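CGAS/DncV-like nucleotidyltransferase in E. coli homolog (Elizabethkingia meningoseptica ATCC 13253 = NBRC 12535, PDB 6E0O) synthesises cyclic dinucleotide second messengers from nucleoside triphosphates with the help of magnesium, as the signalling enzyme of a CBASS antiphage defence system. Local coordinates at residues I44-S49 and V62-R67. Residues are numbered along the deposited sequence; the frame is centred on the assembly and turned at random.
With MG (magnesium ion), chain D; nucleotides of chain B.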
ATOM      1  N   ILE A  44      -2.112 -15.269   8.556  1.00 11.42           N
ATOM      2  CA  ILE A  44      -2.826 -14.519   7.529  1.00 10.94           C
ATOM      3  C   ILE A  44      -3.123 -13.135   8.088  1.00 11.93           C
ATOM      4  O   ILE A  44      -3.606 -13.007   9.216  1.00 12.86           O
ATOM      5  CB  ILE A  44      -4.099 -15.257   7.068  1.00 12.69           C
ATOM      6  CG1 ILE A  44      -3.708 -16.549   6.328  1.00 14.32           C
ATOM      7  CG2 ILE A  44      -4.938 -14.354   6.187  1.00 14.44           C
ATOM      8  CD1 ILE A  44      -4.870 -17.495   6.036  1.00 16.76           C
ATOM      9  N   PHE A  45      -2.805 -12.104   7.310  1.00 11.76           N
ATOM     10  CA  PHE A  45      -3.014 -10.725   7.728  1.00 11.85           C
ATOM     11  C   PHE A  45      -3.163  -9.869   6.484  1.00 12.33           C
ATOM     12  O   PHE A  45      -2.939 -10.329   5.367  1.00 13.05           O
ATOM     13  CB  PHE A  45      -1.899 -10.241   8.652  1.00 13.12           C
ATOM     14  CG  PHE A  45      -0.552 -10.100   7.999  1.00 12.34           C
ATOM     15  CD1 PHE A  45       0.344 -11.162   7.954  1.00 14.76           C
ATOM     16  CD2 PHE A  45      -0.159  -8.882   7.472  1.00 12.73           C
ATOM     17  CE1 PHE A  45       1.608 -11.010   7.380  1.00 15.58           C
ATOM     18  CE2 PHE A  45       1.089  -8.717   6.898  1.00 13.90           C
ATOM     19  CZ  PHE A  45       1.975  -9.779   6.850  1.00 15.36           C
ATOM     20  N   LEU A  46      -3.563  -8.616   6.682  1.00 12.48           N
ATOM     21  CA  LEU A  46      -3.754  -7.710   5.565  1.00 11.81           C
ATOM     22  C   LEU A  46      -2.582  -6.746   5.440  1.00 12.08           C
ATOM     23  O   LEU A  46      -1.958  -6.346   6.426  1.00 13.10           O
ATOM     24  CB  LEU A  46      -5.037  -6.891   5.730  1.00 13.64           C
ATOM     25  CG  LEU A  46      -6.332  -7.680   5.881  1.00 13.88           C
ATOM     26  CD1 LEU A  46      -7.529  -6.712   5.893  1.00 17.87           C
ATOM     27  CD2 LEU A  46      -6.479  -8.739   4.790  1.00 15.67           C
ATOM     28  N   GLN A  47      -2.324  -6.331   4.206  1.00 12.31           N
ATOM     29  CA  GLN A  47      -1.467  -5.180   3.971  1.00 11.51           C
ATOM     30  C   GLN A  47      -2.141  -4.285   2.938  1.00 12.28           C
ATOM     31  O   GLN A  47      -3.285  -4.530   2.540  1.00 13.39           O
ATOM     32  CB  GLN A  47      -0.092  -5.631   3.507  1.00 12.80           C
ATOM     33  CG  GLN A  47      -0.096  -6.212   2.133  1.00 15.16           C
ATOM     34  CD  GLN A  47       1.272  -6.605   1.662  1.00 20.09           C
ATOM     35  OE1 GLN A  47       2.222  -6.668   2.439  1.00 21.21           O
ATOM     36  NE2 GLN A  47       1.385  -6.878   0.373  1.00 25.59           N
ATOM     37  N   GLY A  48      -1.446  -3.249   2.505  1.00 12.74           N
ATOM     38  CA  GLY A  48      -1.993  -2.403   1.481  1.00 13.45           C
ATOM     39  C   GLY A  48      -3.167  -1.570   1.961  1.00 12.36           C
ATOM     40  O   GLY A  48      -3.354  -1.311   3.153  1.00 13.34           O
ATOM     41  N   SER A  49      -3.968  -1.139   0.983  1.00 12.97           N
ATOM     42  CA  SER A  49      -4.906  -0.047   1.213  1.00 14.19           C
ATOM     43  C   SER A  49      -6.000  -0.401   2.210  1.00 13.69           C
ATOM     44  O   SER A  49      -6.479   0.485   2.925  1.00 13.79           O
ATOM     45  CB  SER A  49      -5.532   0.376  -0.113  1.00 16.94           C
ATOM     46  OG  SER A  49      -6.276  -0.699  -0.663  1.00 20.16           O
ATOM     47  N   VAL A  62      -8.344  -6.383  -2.313  1.00 12.98           N
ATOM     48  CA  VAL A  62      -7.713  -6.501  -1.000  1.00 13.46           C
ATOM     49  C   VAL A  62      -6.460  -7.369  -1.098  1.00 13.07           C
ATOM     50  O   VAL A  62      -6.448  -8.387  -1.797  1.00 14.75           O
ATOM     51  CB  VAL A  62      -8.680  -7.072   0.056  1.00 13.37           C
ATOM     52  CG1 VAL A  62      -9.176  -8.466  -0.332  1.00 13.96           C
ATOM     53  CG2 VAL A  62      -8.016  -7.085   1.426  1.00 13.90           C
ATOM     54  N   ASP A  63      -5.420  -6.979  -0.358  1.00 12.12           N
ATOM     55  CA  ASP A  63      -4.144  -7.690  -0.316  1.00 11.99           C
ATOM     56  C   ASP A  63      -4.076  -8.532   0.951  1.00 11.68           C
ATOM     57  O   ASP A  63      -3.939  -7.998   2.058  1.00 13.71           O
ATOM     58  CB  ASP A  63      -3.012  -6.672  -0.374  1.00 13.01           C
ATOM     59  CG  ASP A  63      -3.127  -5.788  -1.582  1.00 15.57           C
ATOM     60  OD1 ASP A  63      -3.134  -6.352  -2.694  1.00 18.63           O
ATOM     61  OD2 ASP A  63      -3.273  -4.553  -1.423  1.00 17.97           O
ATOM     62  N   ILE A  64      -4.187  -9.846   0.774  1.00 10.72           N
ATOM     63  CA  ILE A  64      -4.176 -10.805   1.870  1.00 11.07           C
ATOM     64  C   ILE A  64      -2.819 -11.490   1.879  1.00 11.29           C
ATOM     65  O   ILE A  64      -2.474 -12.211   0.931  1.00 11.67           O
ATOM     66  CB  ILE A  64      -5.299 -11.842   1.717  1.00 11.04           C
ATOM     67  CG1 ILE A  64      -6.659 -11.151   1.627  1.00 12.48           C
ATOM     68  CG2 ILE A  64      -5.255 -12.861   2.842  1.00 12.54           C
ATOM     69  CD1 ILE A  64      -7.802 -12.107   1.326  1.00 12.91           C
ATOM     70  N   VAL A  65      -2.062 -11.289   2.951  1.00 10.86           N
ATOM     71  CA  VAL A  65      -0.738 -11.878   3.085  1.00 10.53           C
ATOM     72  C   VAL A  65      -0.867 -13.231   3.771  1.00 10.89           C
ATOM     73  O   VAL A  65      -1.560 -13.362   4.786  1.00 11.49           O
ATOM     74  CB  VAL A  65       0.195 -10.952   3.879  1.00 11.48           C
ATOM     75  CG1 VAL A  65       1.583 -11.571   3.946  1.00 12.19           C
ATOM     76  CG2 VAL A  65       0.252  -9.559   3.274  1.00 13.22           C
ATOM     77  N   MET A  66      -0.209 -14.242   3.211  1.00 10.47           N
ATOM     78  CA  MET A  66      -0.148 -15.566   3.825  1.00 11.39           C
ATOM     79  C   MET A  66       1.316 -15.862   4.122  1.00 10.78           C
ATOM     80  O   MET A  66       2.068 -16.271   3.234  1.00 11.32           O
ATOM     81  CB  MET A  66      -0.752 -16.641   2.937  1.00 11.50           C
ATOM     82  CG  MET A  66      -0.885 -17.966   3.668  1.00 11.91           C
ATOM     83  SD  MET A  66      -1.091 -19.414   2.638  1.00 13.67           S
ATOM     84  CE  MET A  66       0.594 -19.663   2.109  1.00 13.34           C
ATOM     85  N   ARG A  67       1.718 -15.657   5.371  1.00 11.04           N
ATOM     86  CA  ARG A  67       3.108 -15.801   5.785  1.00 11.05           C
ATOM     87  C   ARG A  67       3.324 -17.215   6.314  1.00 10.77           C
ATOM     88  O   ARG A  67       2.824 -17.574   7.388  1.00 11.86           O
ATOM     89  CB  ARG A  67       3.431 -14.768   6.861  1.00 10.82           C
ATOM     90  CG  ARG A  67       4.895 -14.736   7.277  1.00 11.48           C
ATOM     91  CD  ARG A  67       5.123 -13.761   8.425  1.00 12.74           C
ATOM     92  NE  ARG A  67       4.447 -14.191   9.647  1.00 12.59           N
ATOM     93  CZ  ARG A  67       4.256 -13.411  10.699  1.00 13.33           C
ATOM     94  NH1 ARG A  67       4.693 -12.159  10.674  1.00 15.32           N
ATOM     95  NH2 ARG A  67       3.617 -13.870  11.761  1.00 14.06           N
TER
HETATM   96 MG    MG D 301      -3.592  -2.982  -2.804  1.00 18.04          MG
ATOM     97  P     A B   2       2.169  -4.356  -7.707  1.00 53.75           P
ATOM     98  OP1   A B   2       3.580  -4.814  -7.605  1.00 57.70           O
ATOM     99  OP2   A B   2       1.475  -4.427  -9.022  1.00 58.92           O
ATOM    100  O5'   A B   2       1.310  -5.201  -6.663  1.00 62.49           O
ATOM    101  C5'   A B   2       0.886  -6.531  -6.957  1.00 66.22           C
ATOM    102  C4'   A B   2       0.611  -7.318  -5.699  1.00 66.10           C
ATOM    103  O4'   A B   2       1.872  -7.573  -5.025  1.00 61.45           O
ATOM    104  C3'   A B   2      -0.287  -6.620  -4.680  1.00 67.58           C
ATOM    105  O3'   A B   2      -1.102  -7.575  -4.004  1.00 68.72           O
ATOM    106  C2'   A B   2       0.710  -6.000  -3.710  1.00 64.35           C
ATOM    107  O2'   A B   2       0.214  -5.800  -2.401  1.00 65.29           O
ATOM    108  C1'   A B   2       1.851  -7.014  -3.727  1.00 56.20           C
ATOM    109  N9    A B   2       3.157  -6.401  -3.483  1.00 37.46           N
ATOM    110  C8    A B   2       3.885  -5.628  -4.358  1.00 31.71           C
ATOM    111  N7    A B   2       5.021  -5.201  -3.871  1.00 24.64           N
ATOM    112  C5    A B   2       5.040  -5.715  -2.581  1.00 24.58           C
ATOM    113  C6    A B   2       5.975  -5.616  -1.533  1.00 21.77           C
ATOM    114  N6    A B   2       7.129  -4.949  -1.602  1.00 22.77           N
ATOM    115  N1    A B   2       5.674  -6.263  -0.397  1.00 23.79           N
ATOM    116  C2    A B   2       4.530  -6.936  -0.291  1.00 23.79           C
ATOM    117  N3    A B   2       3.572  -7.104  -1.202  1.00 24.49           N
ATOM    118  C4    A B   2       3.896  -6.460  -2.334  1.00 26.40           C
TER
HETATM  119  O   HOH W   1      -5.397  -4.152   0.829  1.00 12.59           O
HETATM  120  O   HOH W   2      -5.456  -2.962  -1.827  1.00 16.57           O
HETATM  121  O   HOH W   3      -4.264  -4.413  -4.079  1.00 20.39           O
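Phe45 and Val65 pair at the middle of two antiparallel strands, 44-47 and 62-67, and exchange both backbone hydrogen bonds: Val65 N gives a short one to Phe45 O (2.7 Å), and Phe45 N a longer one to Val65 O (3.1 Å). Gln47 N donates to Asp63 O, and a water accepts from Asp63 N and donates to Gln47 O and Asp63 OD2.

Apolar side chains pack on both faces. On the face of Phe45, Gln47, Asp63 and Val65, the aromatic ring folds back over its partner, because chi1 of 68° sets CG between the backbone N and the carbonyl carbon. Val65 CB then sits over the ring centre in a CH-pi contact, 3.7 Å from the centroid, while CG1 reaches Phe45 CZ at 3.4 Å. The other methyl, Val65 CG2, lies against the extended chain of Gln47; Ile157 of strand 152-160 packs on this face too. On the reverse face, Ile44 CG2 meets Ile64 CG2, and the side chains of Leu46 and Ile64 run side by side, pointing the same way, and touch through CD2 and CG1, with helix 21-38 covering Leu46 and Met66.

Polar chemistry gathers at one end. Gln47 NE2 lies 2.7 Å from N3 of nucleotide A2 of chain B and makes a weak hydrogen bond to its O2'. A magnesium-bound water donates to Ser49 OG, which is also hydrogen-bonded to Asn55. Gly48-Ser49, where helix 48-52 begins, and Asp61-Val62-Asp63 form the GS...DxD signature of the nucleotidyltransferase fold; Asp61 and Asp136, the latter on strand 135-147, are probably the other metal-binding carboxylates. The metal would be expected to polarise its waters, one of which donates to Asp63 OD1. The Asp63 carboxylate is thus shared: OD2 binds magnesium at 2.1 Å, and OD1 lies 2.7 Å from O3' of A2.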